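Local coordinates for glutathione S-transferase (Pseudomonas protegens, PDB 4IKH), which binds glutathione and probably conjugates it to electrophilic substrates as a glutathione transferase, at residues 12-17 with 59-64; 26-31 with 52-57; 36-41 with 228-233; 67-72 with 88-93. One frame throughout, in Å; residues are numbered along the deposited sequence.

Contact 1 of 4, residues 12-17 with 59-64; sequences TQKWPA and QMTPEF. With GSH (glutathione), chain B.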
# COMPACT_ATOMS: atom_id res chain seq x y z
N THR A 12 24.00 -9.62 -7.70
CA THR A 12 24.79 -10.76 -7.25
C THR A 12 26.29 -10.47 -7.22
O THR A 12 27.09 -11.32 -6.82
CB THR A 12 24.56 -12.01 -8.13
OG1 THR A 12 24.93 -11.73 -9.49
CG2 THR A 12 23.10 -12.43 -8.09
N GLN A 13 26.67 -9.27 -7.63
CA GLN A 13 28.07 -8.86 -7.54
C GLN A 13 28.39 -8.46 -6.11
O GLN A 13 29.55 -8.52 -5.69
CB GLN A 13 28.35 -7.70 -8.50
CG GLN A 13 29.82 -7.28 -8.55
CD GLN A 13 30.09 -6.21 -9.59
OE1 GLN A 13 29.37 -6.09 -10.58
NE2 GLN A 13 31.14 -5.41 -9.37
N LYS A 14 27.37 -8.07 -5.35
CA LYS A 14 27.54 -7.74 -3.95
C LYS A 14 27.01 -8.87 -3.06
O LYS A 14 27.55 -9.12 -1.98
CB LYS A 14 26.83 -6.42 -3.61
CG LYS A 14 27.19 -5.88 -2.23
CD LYS A 14 26.53 -4.54 -1.96
CE LYS A 14 27.39 -3.68 -1.04
NZ LYS A 14 27.77 -4.36 0.24
N TRP A 15 25.96 -9.54 -3.52
CA TRP A 15 25.39 -10.66 -2.78
C TRP A 15 25.32 -11.92 -3.64
O TRP A 15 24.26 -12.27 -4.16
CB TRP A 15 24.00 -10.29 -2.25
CG TRP A 15 24.03 -9.16 -1.25
CD1 TRP A 15 24.41 -9.22 0.06
CD2 TRP A 15 23.66 -7.79 -1.49
NE1 TRP A 15 24.30 -7.99 0.65
CE2 TRP A 15 23.85 -7.08 -0.28
CE3 TRP A 15 23.20 -7.09 -2.61
CZ2 TRP A 15 23.59 -5.72 -0.16
CZ3 TRP A 15 22.94 -5.73 -2.48
CH2 TRP A 15 23.13 -5.06 -1.27
N PRO A 16 26.46 -12.62 -3.77
CA PRO A 16 26.55 -13.83 -4.60
C PRO A 16 25.79 -14.98 -3.96
O PRO A 16 25.83 -15.13 -2.73
CB PRO A 16 28.06 -14.14 -4.61
CG PRO A 16 28.74 -12.90 -4.11
CD PRO A 16 27.76 -12.28 -3.16
N ALA A 17 25.09 -15.77 -4.77
CA ALA A 17 24.24 -16.83 -4.25
C ALA A 17 25.00 -18.13 -3.97
O ALA A 17 25.49 -18.79 -4.89
CB ALA A 17 23.08 -17.09 -5.20
N GLN A 59 21.88 -0.04 0.72
CA GLN A 59 20.64 0.10 -0.03
C GLN A 59 20.72 1.22 -1.07
O GLN A 59 19.77 1.45 -1.81
CB GLN A 59 19.45 0.34 0.92
CG GLN A 59 19.28 1.78 1.40
CD GLN A 59 20.11 2.10 2.63
OE1 GLN A 59 21.16 1.51 2.86
NE2 GLN A 59 19.62 3.04 3.44
N MSE A 60 21.87 1.89 -1.13
CA MSE A 60 22.08 3.00 -2.06
C MSE A 60 23.00 2.60 -3.21
O MSE A 60 23.13 3.33 -4.19
CB MSE A 60 22.64 4.22 -1.32
CG MSE A 60 21.74 4.72 -0.20
SE MSE A 60 20.05 5.44 -0.87
CE MSE A 60 19.11 5.60 0.83
N THR A 61 23.65 1.45 -3.08
CA THR A 61 24.55 0.93 -4.10
C THR A 61 23.78 0.63 -5.39
O THR A 61 22.62 0.23 -5.33
CB THR A 61 25.28 -0.34 -3.62
OG1 THR A 61 24.33 -1.41 -3.44
CG2 THR A 61 26.01 -0.08 -2.31
N PRO A 62 24.43 0.83 -6.55
CA PRO A 62 23.82 0.51 -7.85
C PRO A 62 23.37 -0.95 -7.91
O PRO A 62 22.37 -1.26 -8.56
CB PRO A 62 24.97 0.74 -8.83
CG PRO A 62 25.82 1.79 -8.16
CD PRO A 62 25.74 1.48 -6.69
N GLU A 63 24.11 -1.83 -7.23
CA GLU A 63 23.78 -3.25 -7.19
C GLU A 63 22.41 -3.51 -6.57
O GLU A 63 21.63 -4.31 -7.09
CB GLU A 63 24.86 -4.04 -6.44
CG GLU A 63 26.22 -4.08 -7.13
CD GLU A 63 27.16 -2.99 -6.66
OE1 GLU A 63 26.68 -1.88 -6.35
OE2 GLU A 63 28.38 -3.25 -6.59
N PHE A 64 22.11 -2.83 -5.46
CA PHE A 64 20.82 -2.99 -4.81
C PHE A 64 19.73 -2.31 -5.64
O PHE A 64 18.64 -2.86 -5.82
CB PHE A 64 20.83 -2.46 -3.37
CG PHE A 64 19.54 -2.71 -2.62
CD1 PHE A 64 19.22 -3.98 -2.15
CD2 PHE A 64 18.65 -1.67 -2.38
CE1 PHE A 64 18.03 -4.21 -1.46
CE2 PHE A 64 17.46 -1.89 -1.69
CZ PHE A 64 17.15 -3.16 -1.23
N1 GSH B . 6.45 0.11 1.03
CA1 GSH B . 7.72 -0.51 1.21
C1 GSH B . 7.56 -1.98 1.46
O11 GSH B . 6.53 -2.40 2.06
O12 GSH B . 8.45 -2.81 1.08
CB1 GSH B . 8.40 0.10 2.39
CG1 GSH B . 9.79 -0.53 2.52
CD1 GSH B . 10.61 0.20 3.56
OE1 GSH B . 10.19 1.19 4.10
N2 GSH B . 11.93 -0.32 3.92
CA2 GSH B . 12.72 0.36 4.90
C2 GSH B . 14.01 0.72 4.19
O2 GSH B . 14.49 -0.07 3.38
CB2 GSH B . 13.03 -0.54 6.05
SG2 GSH B . 11.55 -1.13 6.87
N3 GSH B . 14.70 1.98 4.45
CA3 GSH B . 15.94 2.26 3.76
C3 GSH B . 15.95 3.69 3.33
O31 GSH B . 14.87 4.33 3.22
O32 GSH B . 17.05 4.25 3.06
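Lys-14 and Trp-15, in the loop ahead of strand 23-27, lie against the turn that starts helix 62-65, and they do so almost wholly through carbon. The lysine can be followed outward. Its CB rests 4.2 Å from CB of Glu-63. The next atom, CG, sits opposite the backbone N (chi1 -169°) and covers one face of the Trp-15 ring, 3.9 Å above its plane. CD then comes 4.1 Å from OG1 of Thr-61, and CE lies equally close to the methyl CG2 of the same threonine, the two side chains crossing at about a right angle. A bend at the last torsion carries NZ away to a salt bridge with Asp-58, while the carboxylate of Glu-63 remains well short of it, NZ and OE2 being 6.9 Å apart.

Trp-15 uses the far corner of its six-membered ring: CZ3 meets CB of Phe-64 at 4.0 Å, each ring approached near its own plane. The indole also meets the ring of His-50, the planes about 50° apart. Thr-61 is the N-cap of the helix. With chi1 at 66°, its OG1 accepts a weak bond from the N of Phe-64, and it is also hydrogen-bonded to O of Asp-58. Farther along the same turn, Gln-59 NE2 donates a nearly straight 2.9 Å bond to the glycine carboxylate atom O32 of glutathione.

No hydrogen bond joins the two segments. The contact therefore depends on dispersion between aliphatic and aromatic carbon beside a capped helix start, with the lysine charge paired to Asp-58 and the Glu-63 carboxylate apart from it.

Contact 2 of 4, residues 26-31 with 52-57; sequences YSLPTP and VSFETQ. With GSH (glutathione), chain B.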
# COMPACT_ATOMS: atom_id res chain seq x y z
N TYR A 26 17.00 -10.05 -0.11
CA TYR A 26 17.79 -8.89 0.29
C TYR A 26 16.96 -8.09 1.28
O TYR A 26 15.96 -7.46 0.93
CB TYR A 26 18.16 -8.06 -0.94
CG TYR A 26 18.66 -8.94 -2.08
CD1 TYR A 26 19.94 -9.45 -2.06
CD2 TYR A 26 17.83 -9.26 -3.15
CE1 TYR A 26 20.40 -10.26 -3.08
CE2 TYR A 26 18.28 -10.07 -4.18
CZ TYR A 26 19.56 -10.57 -4.14
OH TYR A 26 20.02 -11.37 -5.16
N SER A 27 17.36 -8.15 2.55
CA SER A 27 16.51 -7.64 3.61
C SER A 27 17.29 -7.32 4.88
O SER A 27 18.52 -7.29 4.89
CB SER A 27 15.39 -8.64 3.91
OG SER A 27 14.35 -8.06 4.66
N LEU A 28 16.54 -7.11 5.97
CA LEU A 28 17.08 -6.65 7.23
C LEU A 28 15.94 -6.78 8.24
O LEU A 28 14.79 -6.51 7.90
CB LEU A 28 17.52 -5.20 7.10
CG LEU A 28 18.41 -4.57 8.17
CD1 LEU A 28 19.72 -5.32 8.28
CD2 LEU A 28 18.66 -3.11 7.83
N PRO A 29 16.25 -7.21 9.47
CA PRO A 29 15.18 -7.47 10.45
C PRO A 29 14.35 -6.23 10.83
O PRO A 29 14.29 -5.87 12.00
CB PRO A 29 15.94 -8.00 11.67
CG PRO A 29 17.21 -8.55 11.12
CD PRO A 29 17.56 -7.64 9.97
N THR A 30 13.71 -5.62 9.84
CA THR A 30 12.82 -4.48 10.06
C THR A 30 11.38 -4.98 9.93
O THR A 30 11.17 -6.11 9.49
CB THR A 30 13.09 -3.40 9.02
OG1 THR A 30 12.51 -3.79 7.77
CG2 THR A 30 14.58 -3.21 8.86
N PRO A 31 10.39 -4.16 10.33
CA PRO A 31 9.00 -4.63 10.19
C PRO A 31 8.66 -5.04 8.75
O PRO A 31 8.02 -6.06 8.55
CB PRO A 31 8.16 -3.41 10.57
CG PRO A 31 9.05 -2.54 11.36
CD PRO A 31 10.46 -2.81 10.94
N VAL A 52 21.23 -6.57 4.09
CA VAL A 52 21.53 -5.28 3.51
C VAL A 52 21.74 -4.27 4.64
O VAL A 52 20.78 -3.84 5.27
CB VAL A 52 20.36 -4.80 2.63
CG1 VAL A 52 20.67 -3.44 2.00
CG2 VAL A 52 20.06 -5.83 1.55
N SER A 53 22.99 -3.90 4.90
CA SER A 53 23.29 -3.03 6.04
C SER A 53 23.10 -1.56 5.71
O SER A 53 23.66 -1.05 4.75
CB SER A 53 24.72 -3.26 6.55
OG SER A 53 24.96 -2.50 7.73
N PHE A 54 22.30 -0.88 6.53
CA PHE A 54 22.04 0.54 6.34
C PHE A 54 23.22 1.37 6.82
O PHE A 54 23.43 2.49 6.36
CB PHE A 54 20.78 0.97 7.10
CG PHE A 54 19.51 0.37 6.57
CD1 PHE A 54 19.49 -0.27 5.34
CD2 PHE A 54 18.34 0.46 7.31
CE1 PHE A 54 18.31 -0.82 4.85
CE2 PHE A 54 17.16 -0.09 6.83
CZ PHE A 54 17.15 -0.73 5.60
N GLU A 55 23.98 0.80 7.75
CA GLU A 55 25.13 1.48 8.34
C GLU A 55 26.20 1.76 7.28
O GLU A 55 26.89 2.78 7.33
CB GLU A 55 25.72 0.63 9.47
CG GLU A 55 24.69 0.18 10.49
CD GLU A 55 25.25 -0.78 11.52
OE1 GLU A 55 24.59 -1.81 11.80
OE2 GLU A 55 26.35 -0.52 12.05
N THR A 56 26.32 0.85 6.32
CA THR A 56 27.27 1.00 5.23
C THR A 56 26.56 1.51 3.97
O THR A 56 27.16 1.57 2.90
CB THR A 56 27.97 -0.34 4.91
OG1 THR A 56 27.07 -1.19 4.20
CG2 THR A 56 28.39 -1.03 6.20
N GLN A 57 25.29 1.87 4.13
CA GLN A 57 24.46 2.38 3.04
C GLN A 57 24.36 1.41 1.86
O GLN A 57 24.39 1.84 0.70
CB GLN A 57 24.96 3.75 2.56
CG GLN A 57 24.62 4.89 3.50
CD GLN A 57 23.94 6.05 2.77
OE1 GLN A 57 24.49 6.60 1.81
NE2 GLN A 57 22.74 6.41 3.21
N1 GSH B . 6.45 0.11 1.03
CA1 GSH B . 7.72 -0.51 1.21
C1 GSH B . 7.56 -1.98 1.46
O11 GSH B . 6.53 -2.40 2.06
O12 GSH B . 8.45 -2.81 1.08
CB1 GSH B . 8.40 0.10 2.39
CG1 GSH B . 9.79 -0.53 2.52
CD1 GSH B . 10.61 0.20 3.56
OE1 GSH B . 10.19 1.19 4.10
N2 GSH B . 11.93 -0.32 3.92
CA2 GSH B . 12.72 0.36 4.90
C2 GSH B . 14.01 0.72 4.19
O2 GSH B . 14.49 -0.07 3.38
CB2 GSH B . 13.03 -0.54 6.05
SG2 GSH B . 11.55 -1.13 6.87
N3 GSH B . 14.70 1.98 4.45
CA3 GSH B . 15.94 2.26 3.76
C3 GSH B . 15.95 3.69 3.33
O31 GSH B . 14.87 4.33 3.22
O32 GSH B . 17.05 4.25 3.06
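Leu-28 and Phe-54 make the tight part of this contact. The methyl CD2 of the leucine stands almost exactly over the middle of the phenylalanine ring, 3.4 Å from its centroid and 8° off the normal, a CH-pi contact, and CD2 also touches O of Val-52 at 3.4 Å. A chi1 of -166° swings the isobutyl group of the leucine away from its own N and onto the ring. Over the other face comes CA3 of glutathione, which leaves the phenyl group sandwiched between protein and ligand.

Next to this pair, the N of Val-52 donates a nearly straight 2.9 Å bond to O of Ser-27, extending the pairing of strands 23-27 and 47-51 by one step, and CG2 of Val-52 packs on CB of Tyr-26 at 3.8 Å. Were Phe-54 cut back to an alanine, Leu-28 CD2 would probably lose its aromatic partner and CA3 of glutathione the ring face it lies over.

Beyond Phe-54 the contact gives out: Glu-55, Thr-56 and Gln-57, in the type I turn that follows, are exposed and do not touch 26-31. Thr-30 closes the other end, capping the following helix through the N of Gly-33. Such a strand end and loop lining the glutathione site belong to the thioredoxin-like N-terminal domain of glutathione transferases.

Contact 3 of 4, residues 36-41 with 228-233; sequences VSIMLE and RGLEIP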
# COMPACT_ATOMS: atom_id res chain seq x y z
N VAL A 36 8.52 -10.68 4.86
CA VAL A 36 8.89 -11.61 3.79
C VAL A 36 9.63 -12.85 4.31
O VAL A 36 9.39 -13.96 3.83
CB VAL A 36 9.72 -10.88 2.71
CG1 VAL A 36 10.23 -11.86 1.67
CG2 VAL A 36 8.88 -9.79 2.05
N SER A 37 10.52 -12.67 5.28
CA SER A 37 11.22 -13.82 5.87
C SER A 37 10.25 -14.69 6.66
O SER A 37 10.35 -15.92 6.62
CB SER A 37 12.39 -13.37 6.76
OG SER A 37 11.98 -12.38 7.68
N ILE A 38 9.31 -14.06 7.35
CA ILE A 38 8.25 -14.82 8.01
C ILE A 38 7.43 -15.58 6.98
O ILE A 38 7.14 -16.75 7.17
CB ILE A 38 7.34 -13.91 8.86
CG1 ILE A 38 8.04 -13.54 10.17
CG2 ILE A 38 6.01 -14.58 9.13
CD1 ILE A 38 7.23 -12.63 11.05
N MSE A 39 7.07 -14.90 5.89
CA MSE A 39 6.31 -15.53 4.82
C MSE A 39 6.99 -16.79 4.30
O MSE A 39 6.36 -17.85 4.16
CB MSE A 39 6.11 -14.55 3.66
CG MSE A 39 5.30 -15.11 2.51
SE MSE A 39 3.55 -15.71 3.12
CE MSE A 39 2.80 -16.27 1.41
N LEU A 40 8.28 -16.67 4.00
CA LEU A 40 9.04 -17.77 3.43
C LEU A 40 9.13 -18.94 4.42
O LEU A 40 9.02 -20.10 4.03
CB LEU A 40 10.43 -17.29 2.99
CG LEU A 40 10.45 -16.35 1.77
CD1 LEU A 40 11.76 -15.57 1.66
CD2 LEU A 40 10.20 -17.15 0.50
N GLU A 41 9.31 -18.62 5.70
CA GLU A 41 9.34 -19.63 6.75
C GLU A 41 7.99 -20.33 6.90
O GLU A 41 7.93 -21.54 7.16
CB GLU A 41 9.73 -19.00 8.10
CG GLU A 41 11.18 -18.52 8.20
CD GLU A 41 12.19 -19.65 8.23
OE1 GLU A 41 11.87 -20.73 8.78
OE2 GLU A 41 13.30 -19.46 7.70
N ARG A 228 11.43 -17.53 14.02
CA ARG A 228 12.61 -17.59 13.16
C ARG A 228 12.72 -16.34 12.28
O ARG A 228 13.75 -15.68 12.25
CB ARG A 228 12.56 -18.84 12.28
CG ARG A 228 12.35 -20.13 13.08
CD ARG A 228 12.68 -21.37 12.25
NE ARG A 228 11.75 -21.56 11.14
CZ ARG A 228 10.71 -22.39 11.18
NH1 ARG A 228 10.47 -23.11 12.27
NH2 ARG A 228 9.91 -22.50 10.12
N GLY A 229 11.64 -16.03 11.57
CA GLY A 229 11.63 -14.94 10.61
C GLY A 229 11.95 -13.56 11.18
O GLY A 229 12.47 -12.70 10.47
N LEU A 230 11.65 -13.36 12.46
CA LEU A 230 11.85 -12.07 13.10
C LEU A 230 13.33 -11.71 13.23
O LEU A 230 13.69 -10.52 13.29
CB LEU A 230 11.18 -12.04 14.48
CG LEU A 230 9.66 -11.91 14.50
CD1 LEU A 230 9.10 -12.27 15.87
CD2 LEU A 230 9.26 -10.49 14.13
N GLU A 231 14.20 -12.72 13.24
CA GLU A 231 15.64 -12.51 13.39
C GLU A 231 16.40 -12.53 12.06
O GLU A 231 17.62 -12.40 12.04
CB GLU A 231 16.23 -13.57 14.31
CG GLU A 231 15.37 -13.92 15.51
CD GLU A 231 15.19 -12.75 16.47
OE1 GLU A 231 16.00 -11.80 16.41
OE2 GLU A 231 14.25 -12.80 17.29
N ILE A 232 15.66 -12.69 10.96
CA ILE A 232 16.27 -12.94 9.66
C ILE A 232 16.27 -11.70 8.75
O ILE A 232 15.24 -11.06 8.56
CB ILE A 232 15.57 -14.12 8.97
CG1 ILE A 232 15.74 -15.39 9.82
CG2 ILE A 232 16.11 -14.34 7.57
CD1 ILE A 232 15.33 -16.67 9.12
N PRO A 233 17.44 -11.37 8.16
CA PRO A 233 18.73 -12.05 8.38
C PRO A 233 19.49 -11.53 9.60
O PRO A 233 19.97 -10.39 9.59
CB PRO A 233 19.50 -11.75 7.09
CG PRO A 233 18.95 -10.44 6.62
CD PRO A 233 17.50 -10.41 7.05
O HOH W 1 13.83 -10.19 6.60
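The guanidinium of Arg-228 takes the carboxylate of Glu-41 at its edge, close to its own plane, whereas the two flat groups are turned 69° apart. The bond from NE to OE1 measures 2.5 Å and reaches OE1 from above the carboxylate plane, 44° out of it; NH2 adds a weak second bond to the same oxygen. This salt bridge ties helix 31-43 of the thioredoxin-like domain to helix 224-229 near the C-terminal end of the chain, an interface between the two parts of the glutathione transferase fold. The second oxygen, OE2, is held by the hydroxyl of Tyr-47 and lies 3.7 Å from the methyl CD1 of Ile-232. A bend at chi2 of the glutamate (-69°) presents OE1 to Arg-228 and OE2 to Tyr-47. Shortening Glu-41 to an alanine is likely to deprive the charge of Arg-228 of this mate and the hydroxyl of Tyr-47 of its partner.

Between the helices the packing is close because Gly-229 has no side chain: its CA lies 3.9 Å from CG1 of Ile-38, and any CB there would run into that carbon. The methyl ends of Ile-38 and Leu-230 touch more lightly beside it, and CB of Ser-37 rests on CG2 of Ile-232. The serine OG donates a hydrogen bond to O of Gly-229 at 2.9 Å. That carbonyl also accepts from the N of Ile-232 within the type I turn 229-232, and the two donors arrive on opposite faces of its plane. A water completes the link, donating to Ser-37 OG at 3.1 Å and to Ile-232 O at 2.6 Å.

Contact 4 of 4, residues 67-72 with 88-93; sequences VSPNNK and ALFESG. With GSH (glutathione), chain B.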
# COMPACT_ATOMS: atom_id res chain seq x y z
N VAL A 67 17.50 -4.16 -8.27
CA VAL A 67 16.35 -4.98 -7.89
C VAL A 67 15.32 -4.16 -7.10
O VAL A 67 14.14 -4.54 -7.04
CB VAL A 67 16.77 -6.26 -7.10
CG1 VAL A 67 17.74 -7.10 -7.92
CG2 VAL A 67 17.37 -5.91 -5.74
N SER A 68 15.75 -3.05 -6.51
CA SER A 68 14.86 -2.17 -5.77
C SER A 68 15.24 -0.72 -6.00
O SER A 68 16.00 -0.15 -5.23
CB SER A 68 14.86 -2.48 -4.26
OG SER A 68 14.10 -1.51 -3.54
N PRO A 69 14.69 -0.11 -7.07
CA PRO A 69 14.98 1.28 -7.47
C PRO A 69 14.53 2.27 -6.41
O PRO A 69 14.94 3.42 -6.47
CB PRO A 69 14.13 1.48 -8.73
CG PRO A 69 13.64 0.13 -9.13
CD PRO A 69 13.71 -0.77 -7.95
N ASN A 70 13.70 1.84 -5.45
CA ASN A 70 13.24 2.74 -4.39
C ASN A 70 14.22 2.81 -3.24
O ASN A 70 13.94 3.45 -2.22
CB ASN A 70 11.87 2.26 -3.86
CG ASN A 70 11.17 3.32 -3.02
OD1 ASN A 70 11.33 4.52 -3.25
ND2 ASN A 70 10.39 2.87 -2.03
N ASN A 71 15.37 2.16 -3.40
CA ASN A 71 16.40 2.07 -2.35
C ASN A 71 15.90 1.56 -1.00
O ASN A 71 16.41 1.96 0.05
CB ASN A 71 17.21 3.38 -2.19
CG ASN A 71 16.40 4.53 -1.57
OD1 ASN A 71 16.17 4.56 -0.36
ND2 ASN A 71 15.98 5.48 -2.41
N LYS A 72 14.92 0.68 -1.01
CA LYS A 72 14.40 0.12 0.21
C LYS A 72 14.24 -1.41 0.24
O LYS A 72 13.86 -2.01 -0.73
CB LYS A 72 13.06 0.76 0.53
CG LYS A 72 13.12 2.22 0.91
CD LYS A 72 11.75 2.69 1.28
CE LYS A 72 11.62 4.18 1.20
NZ LYS A 72 11.87 4.77 2.51
N ALA A 88 12.85 -10.29 -10.31
CA ALA A 88 13.16 -9.40 -9.20
C ALA A 88 11.88 -8.69 -8.78
O ALA A 88 11.05 -8.35 -9.62
CB ALA A 88 14.23 -8.40 -9.60
N LEU A 89 11.71 -8.50 -7.47
CA LEU A 89 10.58 -7.74 -6.94
C LEU A 89 10.98 -6.92 -5.72
O LEU A 89 11.79 -7.37 -4.90
CB LEU A 89 9.43 -8.68 -6.56
CG LEU A 89 8.58 -9.32 -7.64
CD1 LEU A 89 7.58 -10.27 -7.00
CD2 LEU A 89 7.87 -8.27 -8.48
N PHE A 90 10.43 -5.71 -5.61
CA PHE A 90 10.50 -4.97 -4.36
C PHE A 90 9.07 -4.70 -3.89
O PHE A 90 8.12 -5.09 -4.58
CB PHE A 90 11.37 -3.70 -4.45
CG PHE A 90 10.79 -2.58 -5.28
CD1 PHE A 90 10.88 -2.59 -6.66
CD2 PHE A 90 10.21 -1.47 -4.66
CE1 PHE A 90 10.37 -1.55 -7.43
CE2 PHE A 90 9.70 -0.42 -5.42
CZ PHE A 90 9.78 -0.46 -6.81
N GLU A 91 8.94 -4.06 -2.73
CA GLU A 91 7.65 -3.87 -2.04
C GLU A 91 7.19 -5.15 -1.33
O GLU A 91 6.93 -6.19 -1.95
CB GLU A 91 6.56 -3.28 -2.95
CG GLU A 91 6.86 -1.84 -3.43
CD GLU A 91 6.76 -0.82 -2.31
OE1 GLU A 91 5.98 -1.03 -1.34
OE2 GLU A 91 7.46 0.20 -2.40
N SER A 92 7.12 -5.07 -0.01
CA SER A 92 6.80 -6.23 0.79
C SER A 92 5.44 -6.82 0.39
O SER A 92 5.32 -8.04 0.20
CB SER A 92 6.82 -5.86 2.28
OG SER A 92 5.96 -4.77 2.58
N GLY A 93 4.44 -5.95 0.23
CA GLY A 93 3.10 -6.40 -0.09
C GLY A 93 3.01 -7.14 -1.41
O GLY A 93 2.27 -8.12 -1.53
N1 GSH B . 6.45 0.11 1.03
CA1 GSH B . 7.72 -0.51 1.21
C1 GSH B . 7.56 -1.98 1.46
O11 GSH B . 6.53 -2.40 2.06
O12 GSH B . 8.45 -2.81 1.08
CB1 GSH B . 8.40 0.10 2.39
CG1 GSH B . 9.79 -0.53 2.52
CD1 GSH B . 10.61 0.20 3.56
OE1 GSH B . 10.19 1.19 4.10
N2 GSH B . 11.93 -0.32 3.92
CA2 GSH B . 12.72 0.36 4.90
C2 GSH B . 14.01 0.72 4.19
O2 GSH B . 14.49 -0.07 3.38
CB2 GSH B . 13.03 -0.54 6.05
SG2 GSH B . 11.55 -1.13 6.87
N3 GSH B . 14.70 1.98 4.45
CA3 GSH B . 15.94 2.26 3.76
C3 GSH B . 15.95 3.69 3.33
O31 GSH B . 14.87 4.33 3.22
O32 GSH B . 17.05 4.25 3.06
O HOH W 2 10.15 -0.10 -1.76
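Glu-91 has a positive phi (76°), unusual for a residue with a side chain, where strand 87-90 of the thioredoxin-like domain passes into helix 92-103; from there its carboxylate reaches both the gamma-glutamyl part of glutathione and, through a water, Asn-70. Phe-90 packs against segment 67-72. Its neighbours include CD of Pro-69, 3.5 Å from CE1, CB of Asn-70, 3.8 Å from CE2, and OG of Ser-68, which lies 3.6 Å from the phenylalanine CB. With CG between the backbone N and the carbonyl carbon (chi1 70°), the ring is brought against Pro-69 and Asn-70. Trp-120 of the second subunit meets it edge-to-face, so this part of the site borders that subunit.

Ser-68 spans its own turn, OG donating to O of Lys-72 at 2.9 Å. Around the ligand, Glu-91 OE1 accepts from N1 of glutathione at 2.7 Å, and the N of Ser-92, at the helix start, donates to O12 at 2.8 Å, where the helix dipole would probably favour the carboxylate. Lys-72 NZ bonds to O31 at the glycine end. Asn-70 gives OD1 to Arg-161 of the second subunit; its ND2 donates to the water 3.0 Å away, which in turn donates to Glu-91 OE2 at 2.8 Å.

How the contacts relate
Contacts 2 and 4 are the buried ones and both reach the same sheet, contact 2 near strands 23-27 and 47-51, contact 4 on edge strand 87-90; contacts 1 and 3 are only partly buried. Contacts 1, 2 and 4 each touch the same glutathione: Gln-59 of contact 1 also meets Phe-54 of contact 2 and Asn-71 of contact 4. Contact 3 stands apart from the ligand but touches contact 2 through Pro-233, which lies against Ser-27, Leu-28 and Pro-29. Their chemistry differs: carbon packing near the surface in contact 1, a strand bond with a CH-pi contact in contact 2, charge and water in contact 3, and aromatic packing of Phe-90 beside ligand-binding polar groups in contact 4.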